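Long-range contacts in glucose-inhibited division protein A-related protein, probable oxidoreductase (Thermus thermophilus, PDB 2CUL), which binds flavin-adenine dinucleotide in a Rossmann-type fold and is probably an oxidoreductase related to the glucose-inhibited division protein GidA: residues 20-25 / 225-230; 30-35 / 87-92; 157-162 / 185-190. All coordinates share one frame; numbering follows the deposited sequence.

Contact 1: residues 20-25 / 225-230; sequences FWLAQK and EHLLHE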
# COMPACT_ATOMS: atom_id res chain seq x y z
N PHE A 20 -6.81 9.01 -0.24
CA PHE A 20 -8.05 9.63 -0.68
C PHE A 20 -8.79 10.37 0.43
O PHE A 20 -9.10 11.55 0.29
CB PHE A 20 -8.98 8.57 -1.28
CG PHE A 20 -10.31 9.12 -1.72
CD1 PHE A 20 -10.43 9.82 -2.92
CD2 PHE A 20 -11.44 8.95 -0.93
CE1 PHE A 20 -11.66 10.35 -3.31
CE2 PHE A 20 -12.67 9.48 -1.31
CZ PHE A 20 -12.78 10.18 -2.51
N TRP A 21 -9.08 9.68 1.53
CA TRP A 21 -9.80 10.31 2.63
C TRP A 21 -9.00 11.38 3.36
O TRP A 21 -9.57 12.36 3.84
CB TRP A 21 -10.29 9.25 3.62
CG TRP A 21 -11.34 8.37 3.02
CD1 TRP A 21 -11.16 7.15 2.44
CD2 TRP A 21 -12.73 8.68 2.86
NE1 TRP A 21 -12.34 6.68 1.93
CE2 TRP A 21 -13.33 7.60 2.17
CE3 TRP A 21 -13.53 9.77 3.23
CZ2 TRP A 21 -14.69 7.58 1.84
CZ3 TRP A 21 -14.89 9.75 2.90
CH2 TRP A 21 -15.45 8.66 2.21
N LEU A 22 -7.69 11.20 3.45
CA LEU A 22 -6.86 12.19 4.12
C LEU A 22 -6.89 13.47 3.29
O LEU A 22 -7.05 14.56 3.83
CB LEU A 22 -5.42 11.70 4.26
CG LEU A 22 -5.16 10.62 5.31
CD1 LEU A 22 -3.71 10.16 5.23
CD2 LEU A 22 -5.48 11.17 6.70
N ALA A 23 -6.74 13.31 1.98
CA ALA A 23 -6.73 14.46 1.08
C ALA A 23 -8.06 15.20 1.08
O ALA A 23 -8.10 16.42 0.95
CB ALA A 23 -6.38 14.00 -0.33
N GLN A 24 -9.16 14.46 1.22
CA GLN A 24 -10.49 15.05 1.26
C GLN A 24 -10.58 16.03 2.43
O GLN A 24 -11.34 17.00 2.38
CB GLN A 24 -11.56 13.97 1.42
CG GLN A 24 -11.72 13.05 0.22
CD GLN A 24 -12.23 13.78 -1.00
OE1 GLN A 24 -13.30 14.38 -0.99
NE2 GLN A 24 -11.46 13.73 -2.08
N LYS A 25 -9.80 15.76 3.47
CA LYS A 25 -9.79 16.60 4.67
C LYS A 25 -8.67 17.64 4.69
O LYS A 25 -8.44 18.30 5.70
CB LYS A 25 -9.70 15.72 5.92
CG LYS A 25 -10.94 14.87 6.16
CD LYS A 25 -12.16 15.75 6.44
CE LYS A 25 -13.42 14.92 6.60
NZ LYS A 25 -13.80 14.21 5.34
N GLU A 225 -9.16 7.92 9.13
CA GLU A 225 -9.94 8.49 10.22
C GLU A 225 -9.13 8.55 11.51
O GLU A 225 -9.25 9.51 12.27
CB GLU A 225 -11.22 7.68 10.44
CG GLU A 225 -12.13 7.65 9.21
CD GLU A 225 -13.38 6.81 9.42
OE1 GLU A 225 -13.25 5.68 9.92
OE2 GLU A 225 -14.48 7.28 9.07
N HIS A 226 -8.31 7.53 11.75
CA HIS A 226 -7.48 7.53 12.95
C HIS A 226 -6.44 8.64 12.90
O HIS A 226 -6.25 9.38 13.86
CB HIS A 226 -6.77 6.18 13.12
CG HIS A 226 -5.73 6.19 14.19
ND1 HIS A 226 -6.04 6.33 15.53
CD2 HIS A 226 -4.38 6.13 14.12
CE1 HIS A 226 -4.92 6.36 16.23
NE2 HIS A 226 -3.90 6.24 15.40
N LEU A 227 -5.75 8.75 11.76
CA LEU A 227 -4.72 9.77 11.59
C LEU A 227 -5.29 11.18 11.68
O LEU A 227 -4.63 12.09 12.20
CB LEU A 227 -4.00 9.58 10.26
CG LEU A 227 -3.17 8.29 10.13
CD1 LEU A 227 -2.61 8.16 8.73
CD2 LEU A 227 -2.05 8.32 11.16
N LEU A 228 -6.50 11.36 11.18
CA LEU A 228 -7.14 12.67 11.22
C LEU A 228 -7.38 13.07 12.67
O LEU A 228 -7.30 14.24 13.03
CB LEU A 228 -8.46 12.65 10.46
CG LEU A 228 -8.31 12.63 8.94
CD1 LEU A 228 -9.66 12.38 8.27
CD2 LEU A 228 -7.72 13.96 8.48
N HIS A 229 -7.66 12.07 13.50
CA HIS A 229 -7.90 12.29 14.92
C HIS A 229 -6.58 12.63 15.61
O HIS A 229 -6.51 13.53 16.44
CB HIS A 229 -8.51 11.03 15.54
CG HIS A 229 -8.76 11.14 17.01
ND1 HIS A 229 -7.74 11.30 17.93
CD2 HIS A 229 -9.91 11.12 17.73
CE1 HIS A 229 -8.25 11.36 19.15
NE2 HIS A 229 -9.56 11.26 19.05
N GLU A 230 -5.52 11.91 15.23
CA GLU A 230 -4.20 12.12 15.81
C GLU A 230 -3.62 13.49 15.48
O GLU A 230 -2.91 14.09 16.30
CB GLU A 230 -3.23 11.04 15.33
CG GLU A 230 -3.56 9.65 15.86
CD GLU A 230 -3.44 9.58 17.37
OE1 GLU A 230 -2.33 9.79 17.89
OE2 GLU A 230 -4.46 9.30 18.03
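Leu22 and Leu228 lie side by side, pointing opposite ways, and the apolar part of the contact is built round them. The CD2 methyl of Leu22 meets CG of Leu228 at 3.9 Å, and it lies 4.2 Å from CB of Leu227. The side chains of Leu22 and Leu227 also approach through their CD1 methyls. A chi1 of -74° in Leu22 sets CG beside the backbone N, and its methyls reach helix 213-230. Val6 of strand 6-9 touches both Leu22 and Leu227, which puts this side of the contact against the central sheet; Ala224, one turn before Leu228, also touches Leu22.

A second kind of contact uses the aliphatic part of a charged residue. CG of Lys25 sits 3.5 Å from CD1 of Leu228, the two side chains crossing at about a right angle. Bends at chi2 and chi4 carry NZ off from the leucines. One turn earlier on the C-terminal helix, Lys221 makes a cation-pi contact with Trp21.

The axes of the short segments 20-24 and 225-230 come within 9.9 Å, their N-to-C directions 38° apart. Between 20-25 and 225-230 the contact is aliphatic, with no hydrogen bond, so apolar burial rather than directional bonding joins them.

Contact 2: residues 30-35 / 87-92; sequences GLLTQS and FQATAT. With FAD (flavin-adenine dinucleotide), chain B.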
# COMPACT_ATOMS: atom_id res chain seq x y z
N GLY A 30 1.70 12.50 0.81
CA GLY A 30 2.65 12.11 -0.21
C GLY A 30 2.40 10.63 -0.43
O GLY A 30 2.51 9.85 0.51
N LEU A 31 2.02 10.26 -1.65
CA LEU A 31 1.75 8.86 -1.97
C LEU A 31 2.85 8.37 -2.90
O LEU A 31 2.87 8.68 -4.09
CB LEU A 31 0.38 8.73 -2.64
CG LEU A 31 -0.09 7.33 -3.02
CD1 LEU A 31 -0.04 6.40 -1.80
CD2 LEU A 31 -1.52 7.41 -3.56
N LEU A 32 3.77 7.60 -2.32
CA LEU A 32 4.92 7.06 -3.03
C LEU A 32 4.63 5.64 -3.50
O LEU A 32 4.15 4.82 -2.72
CB LEU A 32 6.13 7.08 -2.09
CG LEU A 32 7.51 6.57 -2.52
CD1 LEU A 32 8.55 7.13 -1.55
CD2 LEU A 32 7.54 5.05 -2.53
N THR A 33 4.92 5.34 -4.76
CA THR A 33 4.67 4.00 -5.28
C THR A 33 5.68 3.65 -6.36
O THR A 33 6.08 4.51 -7.16
CB THR A 33 3.19 3.90 -5.77
OG1 THR A 33 2.75 2.54 -5.67
CG2 THR A 33 3.06 4.40 -7.20
N GLN A 34 6.13 2.39 -6.40
CA GLN A 34 7.15 1.99 -7.35
C GLN A 34 6.80 2.06 -8.83
O GLN A 34 7.69 2.27 -9.66
CB GLN A 34 7.69 0.60 -7.02
CG GLN A 34 6.67 -0.52 -6.98
CD GLN A 34 7.26 -1.78 -6.37
OE1 GLN A 34 8.16 -1.71 -5.54
NE2 GLN A 34 6.74 -2.94 -6.77
N SER A 35 5.53 1.89 -9.16
CA SER A 35 5.13 1.95 -10.56
C SER A 35 3.80 2.67 -10.71
O SER A 35 2.77 2.19 -10.25
CB SER A 35 5.00 0.54 -11.14
OG SER A 35 4.59 0.60 -12.49
N PHE A 87 3.66 10.22 -6.51
CA PHE A 87 4.91 10.19 -7.25
C PHE A 87 5.54 8.80 -7.26
O PHE A 87 5.21 7.95 -6.43
CB PHE A 87 5.89 11.23 -6.68
CG PHE A 87 6.31 10.97 -5.26
CD1 PHE A 87 7.49 10.30 -4.98
CD2 PHE A 87 5.52 11.41 -4.20
CE1 PHE A 87 7.89 10.06 -3.67
CE2 PHE A 87 5.91 11.18 -2.87
CZ PHE A 87 7.10 10.51 -2.61
N GLN A 88 6.42 8.59 -8.23
CA GLN A 88 7.09 7.30 -8.38
C GLN A 88 8.42 7.25 -7.66
O GLN A 88 9.23 8.17 -7.74
CB GLN A 88 7.31 6.99 -9.87
CG GLN A 88 7.93 5.62 -10.17
CD GLN A 88 9.39 5.51 -9.75
OE1 GLN A 88 10.19 6.43 -9.96
NE2 GLN A 88 9.76 4.37 -9.15
N ALA A 89 8.63 6.16 -6.93
CA ALA A 89 9.87 5.92 -6.22
C ALA A 89 9.78 4.51 -5.65
O ALA A 89 8.68 4.02 -5.39
CB ALA A 89 10.05 6.94 -5.09
N THR A 90 10.92 3.86 -5.50
CA THR A 90 10.95 2.50 -4.96
C THR A 90 11.54 2.53 -3.56
O THR A 90 12.75 2.71 -3.39
CB THR A 90 11.81 1.58 -5.84
OG1 THR A 90 11.33 1.64 -7.19
CG2 THR A 90 11.71 0.14 -5.34
N ALA A 91 10.70 2.35 -2.55
CA ALA A 91 11.17 2.35 -1.17
C ALA A 91 12.10 1.16 -0.95
O ALA A 91 11.76 0.03 -1.27
CB ALA A 91 10.00 2.30 -0.20
N THR A 92 13.26 1.43 -0.38
CA THR A 92 14.25 0.38 -0.14
C THR A 92 14.60 0.21 1.34
O THR A 92 15.31 -0.72 1.71
CB THR A 92 15.55 0.67 -0.91
OG1 THR A 92 16.02 1.98 -0.56
CG2 THR A 92 15.31 0.59 -2.41
PA FAD B . -1.79 -3.60 -3.44
O1A FAD B . -1.09 -4.75 -4.03
O2A FAD B . -3.11 -3.19 -3.98
O5B FAD B . -0.85 -2.32 -3.49
C5B FAD B . 0.50 -2.40 -3.02
C4B FAD B . 1.25 -1.27 -3.71
O4B FAD B . 2.49 -1.11 -3.02
C3B FAD B . 1.60 -1.53 -5.19
O3B FAD B . 1.23 -0.46 -6.02
C2B FAD B . 3.08 -1.78 -5.14
O2B FAD B . 3.78 -1.57 -6.35
C1B FAD B . 3.50 -0.88 -3.99
N9A FAD B . 4.79 -1.21 -3.38
C8A FAD B . 5.14 -2.40 -2.78
N7A FAD B . 6.39 -2.38 -2.32
C5A FAD B . 6.85 -1.12 -2.63
C6A FAD B . 8.10 -0.49 -2.40
N6A FAD B . 9.11 -1.07 -1.79
N1A FAD B . 8.24 0.82 -2.85
C2A FAD B . 7.20 1.45 -3.49
N3A FAD B . 5.98 0.89 -3.74
C4A FAD B . 5.86 -0.39 -3.29
N1 FAD B . -8.89 -9.50 -3.49
C2 FAD B . -10.07 -9.38 -4.20
O2 FAD B . -11.00 -8.75 -3.76
N3 FAD B . -10.17 -10.01 -5.45
C4 FAD B . -9.16 -10.75 -6.03
O4 FAD B . -9.31 -11.29 -7.15
C4X FAD B . -7.95 -10.88 -5.30
N5 FAD B . -6.90 -11.62 -5.81
C5X FAD B . -5.71 -11.74 -5.11
C6 FAD B . -4.67 -12.49 -5.64
C7 FAD B . -3.44 -12.65 -4.97
C7M FAD B . -2.35 -13.46 -5.62
C8 FAD B . -3.28 -12.01 -3.69
C8M FAD B . -1.99 -12.12 -2.91
C9 FAD B . -4.33 -11.25 -3.13
C9A FAD B . -5.57 -11.10 -3.81
N10 FAD B . -6.67 -10.34 -3.28
C10 FAD B . -7.86 -10.23 -4.02
C1' FAD B . -6.59 -9.66 -1.93
C2' FAD B . -6.44 -8.12 -1.87
O2' FAD B . -7.67 -7.52 -2.16
C3' FAD B . -5.37 -7.59 -2.85
O3' FAD B . -4.09 -8.17 -2.58
C4' FAD B . -5.18 -6.06 -2.76
O4' FAD B . -4.42 -5.58 -3.87
C5' FAD B . -4.49 -5.72 -1.43
O5' FAD B . -4.35 -4.29 -1.31
P FAD B . -3.02 -3.60 -0.79
O1P FAD B . -3.34 -2.16 -0.79
O2P FAD B . -2.58 -4.19 0.51
O3P FAD B . -1.92 -3.94 -1.87
O HOH W 1 10.31 0.37 -9.30
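Leu32 and Phe87 lie on the same face of the sheet, and their side chains cross at a slant. The Leu32 CB atom comes to 3.6 Å from CZ of the Phe87 ring, its CG and CD1 reach CE1, and the Leu32 CA stands over one ring face, while Gly30 CA is at the ring edge. With CG anti to the backbone N in Leu32 (chi1 180°), the branch also extends to Ala89, where Leu32 CG meets Ala89 CB at 3.6 Å. These are neighbouring parallel strands, 29-33 and 84-97, of the central Rossmann-type sheet: Phe87 N donates to Leu31 O (3.0 Å), Thr33 N to Phe87 O, and Ala89 N to Thr33 O.

Past the end of strand 29-33, and where strand 84-97 resumes after its break, the chains frame the adenine of FAD. Ala91 N donates to N1A and N6A donates to Ala91 O, both at 2.9 Å. The Gln34 side chain lies over one face of the adenine, OE1 above FAD C5A at 3.2 Å. Gln88, whose CB points to the face of Thr33, bends at chi2 so that NE2 donates to Gln34 O (3.0 Å) from above the carbonyl plane; NE2 also bonds Glu108. Thr33 OG1 is hydrogen-bonded to Ala11 N, within what is probably the GxGxxG turn (Gly10, Gly12, Gly15) of the dinucleotide fold.

Contact 3: residues 157-162 / 185-190; sequences GFRFVE and PEEWEE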
# COMPACT_ATOMS: atom_id res chain seq x y z
N GLY A 157 14.80 -6.19 12.59
CA GLY A 157 14.20 -7.08 13.58
C GLY A 157 12.73 -7.42 13.40
O GLY A 157 12.19 -8.23 14.16
N PHE A 158 12.07 -6.83 12.41
CA PHE A 158 10.66 -7.12 12.19
C PHE A 158 10.40 -8.59 11.87
O PHE A 158 11.16 -9.22 11.14
CB PHE A 158 10.11 -6.24 11.06
CG PHE A 158 9.88 -4.82 11.46
CD1 PHE A 158 8.71 -4.45 12.13
CD2 PHE A 158 10.83 -3.84 11.19
CE1 PHE A 158 8.50 -3.13 12.52
CE2 PHE A 158 10.63 -2.52 11.57
CZ PHE A 158 9.46 -2.16 12.23
N ARG A 159 9.32 -9.12 12.44
CA ARG A 159 8.92 -10.51 12.24
C ARG A 159 7.80 -10.59 11.21
O ARG A 159 6.94 -9.71 11.15
CB ARG A 159 8.44 -11.13 13.55
CG ARG A 159 9.49 -11.22 14.64
CD ARG A 159 10.69 -12.03 14.20
NE ARG A 159 11.34 -12.69 15.33
CZ ARG A 159 12.45 -13.43 15.23
NH1 ARG A 159 13.03 -13.60 14.05
NH2 ARG A 159 12.96 -14.00 16.31
N PHE A 160 7.79 -11.66 10.42
CA PHE A 160 6.78 -11.85 9.38
C PHE A 160 6.19 -13.26 9.38
O PHE A 160 6.78 -14.19 9.92
CB PHE A 160 7.40 -11.59 8.01
CG PHE A 160 7.94 -10.21 7.84
CD1 PHE A 160 7.14 -9.18 7.34
CD2 PHE A 160 9.25 -9.91 8.20
CE1 PHE A 160 7.63 -7.89 7.21
CE2 PHE A 160 9.76 -8.62 8.07
CZ PHE A 160 8.95 -7.61 7.58
N VAL A 161 5.02 -13.39 8.76
CA VAL A 161 4.35 -14.68 8.64
C VAL A 161 4.07 -14.89 7.15
O VAL A 161 3.88 -13.92 6.41
CB VAL A 161 3.01 -14.73 9.43
CG1 VAL A 161 3.29 -14.58 10.91
CG2 VAL A 161 2.07 -13.63 8.96
N GLU A 162 4.07 -16.14 6.71
CA GLU A 162 3.83 -16.44 5.31
C GLU A 162 2.35 -16.53 4.97
O GLU A 162 1.56 -17.12 5.72
CB GLU A 162 4.51 -17.75 4.92
CG GLU A 162 6.03 -17.69 4.94
CD GLU A 162 6.67 -18.95 4.41
OE1 GLU A 162 6.40 -19.32 3.25
OE2 GLU A 162 7.46 -19.57 5.15
N PRO A 185 1.31 -10.48 13.37
CA PRO A 185 0.29 -9.75 14.13
C PRO A 185 0.78 -9.01 15.38
O PRO A 185 0.27 -7.94 15.70
CB PRO A 185 -0.73 -10.83 14.46
CG PRO A 185 -0.66 -11.71 13.25
CD PRO A 185 0.83 -11.83 13.02
N GLU A 186 1.76 -9.58 16.08
CA GLU A 186 2.28 -8.95 17.29
C GLU A 186 2.98 -7.62 17.03
O GLU A 186 3.15 -6.82 17.94
CB GLU A 186 3.23 -9.91 18.01
CG GLU A 186 3.94 -9.35 19.24
CD GLU A 186 2.98 -8.81 20.30
OE1 GLU A 186 1.97 -9.48 20.59
OE2 GLU A 186 3.26 -7.73 20.85
N GLU A 187 3.37 -7.39 15.78
CA GLU A 187 4.05 -6.15 15.41
C GLU A 187 3.06 -5.00 15.23
O GLU A 187 3.42 -3.83 15.35
CB GLU A 187 4.78 -6.31 14.08
CG GLU A 187 5.83 -7.40 14.04
CD GLU A 187 7.16 -6.94 14.58
OE1 GLU A 187 7.23 -5.82 15.13
OE2 GLU A 187 8.12 -7.72 14.47
N TRP A 188 1.81 -5.36 14.96
CA TRP A 188 0.78 -4.38 14.64
C TRP A 188 -0.31 -4.15 15.68
O TRP A 188 -0.84 -5.09 16.26
CB TRP A 188 0.16 -4.83 13.32
CG TRP A 188 -0.74 -3.87 12.63
CD1 TRP A 188 -0.40 -2.68 12.07
CD2 TRP A 188 -2.12 -4.09 12.32
NE1 TRP A 188 -1.48 -2.14 11.42
CE2 TRP A 188 -2.55 -2.98 11.56
CE3 TRP A 188 -3.03 -5.11 12.61
CZ2 TRP A 188 -3.86 -2.87 11.08
CZ3 TRP A 188 -4.34 -5.00 12.13
CH2 TRP A 188 -4.74 -3.89 11.38
N GLU A 189 -0.62 -2.87 15.92
CA GLU A 189 -1.69 -2.50 16.85
C GLU A 189 -2.91 -2.17 15.99
O GLU A 189 -2.98 -1.09 15.40
CB GLU A 189 -1.26 -1.28 17.68
CG GLU A 189 -2.29 -0.81 18.69
CD GLU A 189 -1.72 0.18 19.70
OE1 GLU A 189 -1.13 1.20 19.27
OE2 GLU A 189 -1.86 -0.06 20.91
N GLU A 190 -3.84 -3.10 15.92
CA GLU A 190 -5.04 -2.96 15.10
C GLU A 190 -5.83 -1.65 15.24
O GLU A 190 -6.30 -1.10 14.25
CB GLU A 190 -5.98 -4.14 15.35
CG GLU A 190 -7.14 -4.24 14.37
CD GLU A 190 -8.04 -5.42 14.66
OE1 GLU A 190 -7.53 -6.56 14.73
OE2 GLU A 190 -9.27 -5.21 14.81
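A chi1 of -59° and a bend at chi2 (-84°) fold the Glu187 side chain so that its carboxylate meets the backbone of Arg159 and the ring of Phe158. Arg159 N donates to Glu187 OE2 at 2.7 Å, a fairly straight bond. It reaches the oxygen on its anti side, 33° out of the carboxylate plane. The same OE2 lies 3.5 Å from CA of Phe158, and Glu187 OE1 approaches CD1 of the Phe158 ring obliquely at 3.6 Å.

The aliphatic base of Arg159 also rests against the acid, its CB 3.5 Å from Glu187 OE2, but the chain then takes its guanidinium elsewhere. The charge on the acid is met instead by Arg197, which forms a salt bridge with OE2 and a cation-pi contact with Phe158.

Gly157, with positive phi, ends helix 148-155 in a Schellman motif; from there Phe158 and Arg159 lead into strand 160-167, an outer strand of the four-stranded antiparallel sheet. Strands 160-167 and 176-183 are consecutive and adjacent, with backbone hydrogen bonds pairing Arg159 with His184 and Val161 with Ala182. They form a beta hairpin, and the contact ties its open end, where the 3-10 turn 185-187 follows the second strand. Farther along, CG1 of Val161 touches CD of Pro185 at 4.3 Å.

Contact 2 is core, about 10 Å from the chain centre, and joins central strands by backbone bonds beside the FAD. Contacts 1 and 3 both lie nearer the surface, only partly buried, each about 16 Å from that centre. Contact 1 and contact 2 draw on consecutive elements, helix 13-24 and strand 29-33, yet their nearest atoms remain about 6 Å apart. Their chemistry differs accordingly: apolar between helices in contact 1, strand pairing and ligand recognition in contact 2, a carboxylate gripping a backbone N-H in contact 3. One side of contact 3 is on the separate four-stranded antiparallel sheet, the other just past its strand 176-183, and its centre is about 23 Å from that of contact 2.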